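Local atomic coordinates of Hen1 (Anabaena variabilis, PDB entry 3JWH), a protein that methylates the 2'-hydroxyl of the 3'-terminal nucleotide of RNA, probably with S-adenosyl-L-methionine as methyl donor. Residues Asn42-Leu47 / Glu71-Leu76; Val61-Leu66 / Leu88-Leu93. One frame throughout, in Å; residues are numbered along the deposited sequence.

Contacts 1 and 2 involve the two ends of helix 63-73: contact 1 packs its C-terminal end on helix 42-49, and contact 2 sets its N-terminal end, with the loop before it, against strand 86-90. Both are partly buried and border S-adenosyl-L-homocysteine, contact 1 near the amino-acid carboxylate and contact 2 at the adenine. Their chemistry differs. In contact 1 a guanidinium lies between an amide and a lysine chain beside buried leucines, whereas contact 2 stacks a glutamine on a tyrosine and holds the adenine between V61 and L93. Their centres are 15 Å apart, yet they meet where L44 CD1 packs 3.8 Å from L88 CD1.

Contact 1: Asn42-Leu47 / Glu71-Leu76; sequences NLLKIL and ERLDRL. With SAH (S-adenosyl-L-homocysteine), chain C.
The guanidinium of R72 lies between N42 and K45, while the leucines L73 and L76 press on the backbone and chain of the same lysine. N42 OD1 stands over one face of the guanidinium, 3.0 Å from R72 NH2. The amide and guanidinium planes are 87° apart, and the approach is too poorly angled for a hydrogen bond; the bond that holds the arginine runs instead from NH1 to the carbonyl oxygen of Q40. K45 CD covers the opposite face, 3.6 Å from R72 NH2. With CG anti to the backbone N (chi1 -178°) and the rest of its chain extended, K45 runs along the end of helix 63-73. Packing is tightest beneath it: L73 CD2 rests 3.4 Å from K45 CA, and K45 CE comes equally near, 3.4 Å, to L76 CD2, closer than carbons usually sit. Deeper still, L44 CB meets L73 CD1 at 4.3 Å. Helix 42-49 is the one that follows the glycine-rich loop in the Rossmann-like fold of class I methyltransferases, and helix 63-73 is its neighbour over the sheet. Were R72 replaced by an alanine, the Q40 carbonyl would probably lose this donor and the K45 methylenes the flat group they lie on, leaving the lysine chain freer to swing. The outer side is much looser. R75 is exposed and adds little beyond a 4.4 Å approach of its CB to K45 NZ. That ammonium is 4.7 Å from R72 NH2, a proximity of like charges that solvent is likely to soften. At the other margin N42 also borders the ligand, its CB 3.6 Å from SAH OXT, and packs on M18 of helix 13-27.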
loop_
_atom_site.group_PDB
_atom_site.type_symbol
_atom_site.label_atom_id
_atom_site.label_comp_id
_atom_site.label_asym_id
_atom_site.label_seq_id
_atom_site.Cartn_x
_atom_site.Cartn_y
_atom_site.Cartn_z
ATOM N N ASN A 42 10.038 -0.721 4.662
ATOM C CA ASN A 42 9.764 -1.966 5.372
ATOM C C ASN A 42 9.219 -3.004 4.407
ATOM O O ASN A 42 9.755 -4.104 4.304
ATOM C CB ASN A 42 8.794 -1.724 6.524
ATOM C CG ASN A 42 9.427 -0.932 7.646
ATOM O OD1 ASN A 42 10.638 -1.041 7.887
ATOM N ND2 ASN A 42 8.619 -0.139 8.357
ATOM N N LEU A 43 8.170 -2.644 3.671
ATOM C CA LEU A 43 7.617 -3.569 2.700
ATOM C C LEU A 43 8.595 -3.776 1.535
ATOM O O LEU A 43 8.701 -4.883 0.998
ATOM C CB LEU A 43 6.273 -3.059 2.181
ATOM C CG LEU A 43 5.729 -3.856 0.995
ATOM C CD1 LEU A 43 5.435 -5.294 1.415
ATOM C CD2 LEU A 43 4.478 -3.188 0.467
ATOM N N LEU A 44 9.314 -2.720 1.140
ATOM C CA LEU A 44 10.276 -2.850 0.030
ATOM C C LEU A 44 11.367 -3.887 0.369
ATOM O O LEU A 44 11.812 -4.626 -0.505
ATOM C CB LEU A 44 10.942 -1.499 -0.298
ATOM C CG LEU A 44 10.111 -0.286 -0.753
ATOM C CD1 LEU A 44 11.076 0.847 -1.046
ATOM C CD2 LEU A 44 9.260 -0.592 -1.992
ATOM N N LYS A 45 11.797 -3.940 1.627
ATOM C CA LYS A 45 12.823 -4.904 2.042
ATOM C C LYS A 45 12.334 -6.337 1.848
ATOM O O LYS A 45 13.051 -7.187 1.317
ATOM C CB LYS A 45 13.202 -4.678 3.508
ATOM C CG LYS A 45 14.297 -5.604 4.013
ATOM C CD LYS A 45 14.900 -5.109 5.319
ATOM C CE LYS A 45 16.246 -5.775 5.581
ATOM N NZ LYS A 45 16.936 -5.225 6.791
ATOM N N ILE A 46 11.097 -6.593 2.267
ATOM C CA ILE A 46 10.493 -7.911 2.136
ATOM C C ILE A 46 10.276 -8.340 0.678
ATOM O O ILE A 46 10.467 -9.499 0.342
ATOM C CB ILE A 46 9.145 -7.964 2.927
ATOM C CG1 ILE A 46 9.443 -7.983 4.430
ATOM C CG2 ILE A 46 8.336 -9.209 2.552
ATOM C CD1 ILE A 46 8.257 -7.635 5.299
ATOM N N LEU A 47 9.881 -7.413 -0.194
ATOM C CA LEU A 47 9.665 -7.754 -1.599
ATOM C C LEU A 47 10.974 -8.027 -2.357
ATOM O O LEU A 47 11.058 -8.952 -3.166
ATOM C CB LEU A 47 8.913 -6.620 -2.312
ATOM C CG LEU A 47 7.528 -6.210 -1.810
ATOM C CD1 LEU A 47 6.925 -5.191 -2.778
ATOM C CD2 LEU A 47 6.623 -7.439 -1.694
ATOM N N GLU A 71 19.358 2.727 2.736
ATOM C CA GLU A 71 20.298 2.287 3.754
ATOM C C GLU A 71 20.025 0.871 4.254
ATOM O O GLU A 71 20.902 0.013 4.188
ATOM C CB GLU A 71 20.277 3.272 4.919
ATOM C CG GLU A 71 21.370 3.067 5.947
ATOM C CD GLU A 71 21.475 4.253 6.892
ATOM O OE1 GLU A 71 20.433 4.653 7.464
ATOM O OE2 GLU A 71 22.595 4.787 7.062
ATOM N N ARG A 72 18.822 0.609 4.750
ATOM C CA ARG A 72 18.542 -0.734 5.236
ATOM C C ARG A 72 18.406 -1.751 4.104
ATOM O O ARG A 72 18.737 -2.931 4.277
ATOM C CB ARG A 72 17.316 -0.746 6.154
ATOM C CG ARG A 72 16.174 0.148 5.765
ATOM C CD ARG A 72 15.236 0.333 6.958
ATOM N NE ARG A 72 14.580 -0.911 7.362
ATOM C CZ ARG A 72 13.614 -1.517 6.674
ATOM N NH1 ARG A 72 13.173 -1.002 5.536
ATOM N NH2 ARG A 72 13.080 -2.644 7.130
ATOM N N LEU A 73 17.950 -1.300 2.941
ATOM C CA LEU A 73 17.817 -2.210 1.815
ATOM C C LEU A 73 19.200 -2.713 1.461
ATOM O O LEU A 73 19.349 -3.798 0.907
ATOM C CB LEU A 73 17.180 -1.523 0.604
ATOM C CG LEU A 73 15.644 -1.408 0.608
ATOM C CD1 LEU A 73 15.159 -0.532 -0.542
ATOM C CD2 LEU A 73 15.031 -2.783 0.503
ATOM N N ASP A 74 20.217 -1.928 1.798
ATOM C CA ASP A 74 21.585 -2.318 1.496
ATOM C C ASP A 74 22.156 -3.297 2.500
ATOM O O ASP A 74 23.247 -3.805 2.313
ATOM C CB ASP A 74 22.491 -1.092 1.400
ATOM C CG ASP A 74 22.387 -0.407 0.059
ATOM O OD1 ASP A 74 22.335 -1.125 -0.950
ATOM O OD2 ASP A 74 22.363 0.835 0.010
ATOM N N ARG A 75 21.424 -3.552 3.575
ATOM C CA ARG A 75 21.878 -4.503 4.574
ATOM C C ARG A 75 21.585 -5.915 4.065
ATOM O O ARG A 75 21.955 -6.907 4.696
ATOM C CB ARG A 75 21.175 -4.241 5.908
ATOM C CG ARG A 75 21.523 -2.877 6.518
ATOM C CD ARG A 75 20.633 -2.550 7.709
ATOM N NE ARG A 75 20.897 -1.219 8.257
ATOM C CZ ARG A 75 20.134 -0.630 9.177
ATOM N NH1 ARG A 75 19.060 -1.255 9.647
ATOM N NH2 ARG A 75 20.442 0.581 9.625
ATOM N N LEU A 76 20.937 -5.998 2.907
ATOM C CA LEU A 76 20.605 -7.282 2.303
ATOM C C LEU A 76 21.756 -7.824 1.461
ATOM O O LEU A 76 22.569 -7.071 0.924
ATOM C CB LEU A 76 19.376 -7.155 1.403
ATOM C CG LEU A 76 18.065 -6.675 2.023
ATOM C CD1 LEU A 76 17.026 -6.544 0.934
ATOM C CD2 LEU A 76 17.598 -7.641 3.080
HETATM N N SAH C . 4.244 2.623 4.206
HETATM C CA SAH C . 5.341 2.787 5.172
HETATM C CB SAH C . 4.953 3.847 6.205
HETATM C CG SAH C . 4.623 5.169 5.513
HETATM S SD SAH C . 4.080 6.497 6.651
HETATM C C SAH C . 5.591 1.462 5.896
HETATM O O SAH C . 5.000 1.301 6.985
HETATM O OXT SAH C . 6.364 0.647 5.345
HETATM C "C5'" SAH C . 3.425 7.643 5.386
HETATM C "C4'" SAH C . 4.403 7.799 4.219
HETATM O "O4'" SAH C . 3.736 8.489 3.148
HETATM C "C3'" SAH C . 5.597 8.661 4.638
HETATM O "O3'" SAH C . 6.787 8.188 4.002
HETATM C "C2'" SAH C . 5.197 10.026 4.077
HETATM O "O2'" SAH C . 6.377 10.794 3.824
HETATM C "C1'" SAH C . 4.598 9.565 2.750
HETATM N N9 SAH C . 3.786 10.621 2.109
HETATM C C8 SAH C . 2.869 11.373 2.713
HETATM N N7 SAH C . 2.310 12.193 1.827
HETATM C C5 SAH C . 2.875 11.963 0.646
HETATM C C6 SAH C . 2.715 12.497 -0.623
HETATM N N6 SAH C . 1.832 13.472 -0.838
HETATM N N1 SAH C . 3.466 12.031 -1.622
HETATM C C2 SAH C . 4.358 11.071 -1.416
HETATM N N3 SAH C . 4.538 10.542 -0.223
HETATM C C4 SAH C . 3.819 10.960 0.826
#

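Contact 2: Val61-Leu66 / Leu88-Leu93. With SAH (S-adenosyl-L-homocysteine), chain C.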
loop_
_atom_site.group_PDB
_atom_site.type_symbol
_atom_site.label_atom_id
_atom_site.label_comp_id
_atom_site.label_asym_id
_atom_site.label_seq_id
_atom_site.Cartn_x
_atom_site.Cartn_y
_atom_site.Cartn_z
ATOM N N VAL A 61 7.635 11.255 -0.947
ATOM C CA VAL A 61 7.984 12.657 -1.122
ATOM C C VAL A 61 9.142 13.060 -0.216
ATOM O O VAL A 61 9.835 14.060 -0.464
ATOM C CB VAL A 61 6.753 13.590 -0.884
ATOM C CG1 VAL A 61 6.382 13.648 0.577
ATOM C CG2 VAL A 61 7.048 14.990 -1.444
ATOM N N SER A 62 9.388 12.253 0.822
ATOM C CA SER A 62 10.468 12.559 1.752
ATOM C C SER A 62 11.847 11.995 1.376
ATOM O O SER A 62 12.018 10.788 1.191
ATOM C CB SER A 62 10.080 12.106 3.157
ATOM O OG SER A 62 11.221 12.007 3.977
ATOM N N TYR A 63 12.827 12.889 1.261
ATOM C CA TYR A 63 14.199 12.521 0.923
ATOM C C TYR A 63 14.818 11.770 2.094
ATOM O O TYR A 63 15.547 10.802 1.905
ATOM C CB TYR A 63 15.043 13.782 0.609
ATOM C CG TYR A 63 14.735 14.430 -0.736
ATOM C CD1 TYR A 63 15.355 13.990 -1.904
ATOM C CD2 TYR A 63 13.822 15.476 -0.837
ATOM C CE1 TYR A 63 15.079 14.570 -3.137
ATOM C CE2 TYR A 63 13.537 16.073 -2.074
ATOM C CZ TYR A 63 14.173 15.610 -3.218
ATOM O OH TYR A 63 13.906 16.189 -4.443
ATOM N N ARG A 64 14.531 12.225 3.301
ATOM C CA ARG A 64 15.067 11.589 4.495
ATOM C C ARG A 64 14.659 10.120 4.544
ATOM O O ARG A 64 15.490 9.235 4.740
ATOM C CB ARG A 64 14.561 12.299 5.751
ATOM C CG ARG A 64 15.264 11.836 7.011
ATOM C CD ARG A 64 16.700 12.312 7.029
ATOM N NE ARG A 64 17.614 11.341 7.626
ATOM C CZ ARG A 64 18.267 10.410 6.937
ATOM N NH1 ARG A 64 18.105 10.319 5.621
ATOM N NH2 ARG A 64 19.105 9.587 7.558
ATOM N N SER A 65 13.376 9.865 4.341
ATOM C CA SER A 65 12.866 8.503 4.360
ATOM C C SER A 65 13.438 7.632 3.255
ATOM O O SER A 65 13.723 6.453 3.481
ATOM C CB SER A 65 11.350 8.520 4.270
ATOM O OG SER A 65 10.805 9.007 5.481
ATOM N N LEU A 66 13.603 8.194 2.061
ATOM C CA LEU A 66 14.153 7.423 0.951
ATOM C C LEU A 66 15.620 7.079 1.195
ATOM O O LEU A 66 16.065 6.008 0.812
ATOM C CB LEU A 66 14.016 8.183 -0.377
ATOM C CG LEU A 66 12.836 7.982 -1.348
ATOM C CD1 LEU A 66 11.754 7.079 -0.799
ATOM C CD2 LEU A 66 12.290 9.335 -1.690
ATOM N N LEU A 88 14.060 3.466 -6.444
ATOM C CA LEU A 88 13.596 4.437 -5.454
ATOM C C LEU A 88 13.343 5.777 -6.147
ATOM O O LEU A 88 14.198 6.285 -6.860
ATOM C CB LEU A 88 14.652 4.603 -4.364
ATOM C CG LEU A 88 14.372 3.969 -2.998
ATOM C CD1 LEU A 88 13.754 2.604 -3.142
ATOM C CD2 LEU A 88 15.653 3.897 -2.228
ATOM N N ILE A 89 12.168 6.346 -5.925
ATOM C CA ILE A 89 11.796 7.599 -6.565
ATOM C C ILE A 89 11.233 8.637 -5.592
ATOM O O ILE A 89 10.338 8.330 -4.796
ATOM C CB ILE A 89 10.714 7.350 -7.630
ATOM C CG1 ILE A 89 11.264 6.488 -8.760
ATOM C CG2 ILE A 89 10.189 8.674 -8.150
ATOM C CD1 ILE A 89 10.177 5.976 -9.687
ATOM N N GLN A 90 11.755 9.865 -5.655
ATOM C CA GLN A 90 11.229 10.924 -4.815
ATOM C C GLN A 90 10.121 11.572 -5.637
ATOM O O GLN A 90 10.287 11.822 -6.839
ATOM C CB GLN A 90 12.296 11.971 -4.454
ATOM C CG GLN A 90 11.826 13.007 -3.412
ATOM C CD GLN A 90 10.869 14.064 -3.972
ATOM O OE1 GLN A 90 10.078 14.660 -3.228
ATOM N NE2 GLN A 90 10.951 14.314 -5.277
ATOM N N GLY A 91 8.984 11.811 -4.996
ATOM C CA GLY A 91 7.869 12.433 -5.686
ATOM C C GLY A 91 6.613 12.439 -4.839
ATOM O O GLY A 91 6.457 11.602 -3.956
ATOM N N ALA A 92 5.729 13.393 -5.099
ATOM C CA ALA A 92 4.465 13.502 -4.388
ATOM C C ALA A 92 3.466 12.535 -5.018
ATOM O O ALA A 92 3.513 12.278 -6.219
ATOM C CB ALA A 92 3.953 14.915 -4.475
ATOM N N LEU A 93 2.548 12.015 -4.214
ATOM C CA LEU A 93 1.571 11.039 -4.700
ATOM C C LEU A 93 0.412 11.670 -5.435
ATOM O O LEU A 93 -0.358 10.987 -6.109
ATOM C CB LEU A 93 1.026 10.218 -3.529
ATOM C CG LEU A 93 2.054 9.408 -2.733
ATOM C CD1 LEU A 93 1.392 8.764 -1.520
ATOM C CD2 LEU A 93 2.676 8.363 -3.631
HETATM N N SAH C . 4.244 2.623 4.206
HETATM C CA SAH C . 5.341 2.787 5.172
HETATM C CB SAH C . 4.953 3.847 6.205
HETATM C CG SAH C . 4.623 5.169 5.513
HETATM S SD SAH C . 4.080 6.497 6.651
HETATM C C SAH C . 5.591 1.462 5.896
HETATM O O SAH C . 5.000 1.301 6.985
HETATM O OXT SAH C . 6.364 0.647 5.345
HETATM C "C5'" SAH C . 3.425 7.643 5.386
HETATM C "C4'" SAH C . 4.403 7.799 4.219
HETATM O "O4'" SAH C . 3.736 8.489 3.148
HETATM C "C3'" SAH C . 5.597 8.661 4.638
HETATM O "O3'" SAH C . 6.787 8.188 4.002
HETATM C "C2'" SAH C . 5.197 10.026 4.077
HETATM O "O2'" SAH C . 6.377 10.794 3.824
HETATM C "C1'" SAH C . 4.598 9.565 2.750
HETATM N N9 SAH C . 3.786 10.621 2.109
HETATM C C8 SAH C . 2.869 11.373 2.713
HETATM N N7 SAH C . 2.310 12.193 1.827
HETATM C C5 SAH C . 2.875 11.963 0.646
HETATM C C6 SAH C . 2.715 12.497 -0.623
HETATM N N6 SAH C . 1.832 13.472 -0.838
HETATM N N1 SAH C . 3.466 12.031 -1.622
HETATM C C2 SAH C . 4.358 11.071 -1.416
HETATM N N3 SAH C . 4.538 10.542 -0.223
HETATM C C4 SAH C . 3.819 10.960 0.826
#
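A side-chain packing contact without a clear hydrogen bond across it joins V61, Y63 and L66, from the loop and first turn of helix 63-73, to Q90 and its neighbours at the end of edge strand 86-90, beside the adenine of S-adenosyl-L-homocysteine. Its outer part is a CH-pi contact: Q90 CG sits 3.6 Å from the centroid of the Y63 ring, 15° off the normal, and the amide continues nearly parallel to the ring. The Q90 chain reaches this place by leaving with CG anti to the backbone N (chi1 -172°) and then bending at the next bond. Further in, L66 CD2 packs 3.7 Å from Q90 CA, and L88 CD2 lies alongside the L66 carbonyl. V61 serves both the strand and the ligand. Its CG1, placed between the backbone N and the carbonyl carbon (chi1 72°), covers one face of the adenine 3.7 Å from SAH N3, while CG2 turns to A92 CB at 4.3 Å. L93 lies against the opposite face, its CG 3.1 Å from SAH C2, so the base is sandwiched. Recognition of its edge comes from the backbone, L93 N donating to SAH N1 over 2.7 Å. S62 starts the helix as its N-cap: OG accepts from S65 N at 3.1 Å in a nearly straight bond. Segments 61-66 and 88-93 thus belong to one beta-alpha-beta crossover of the Rossmann-like sheet. Strand 55-60 runs into V61, helix 63-73 crosses back, and strand 86-90 then runs parallel to strand 55-60 at the sheet's edge, where I89 pairs with G58 and D60, G91 bonds to D60, and L66 settles against C38 and D60.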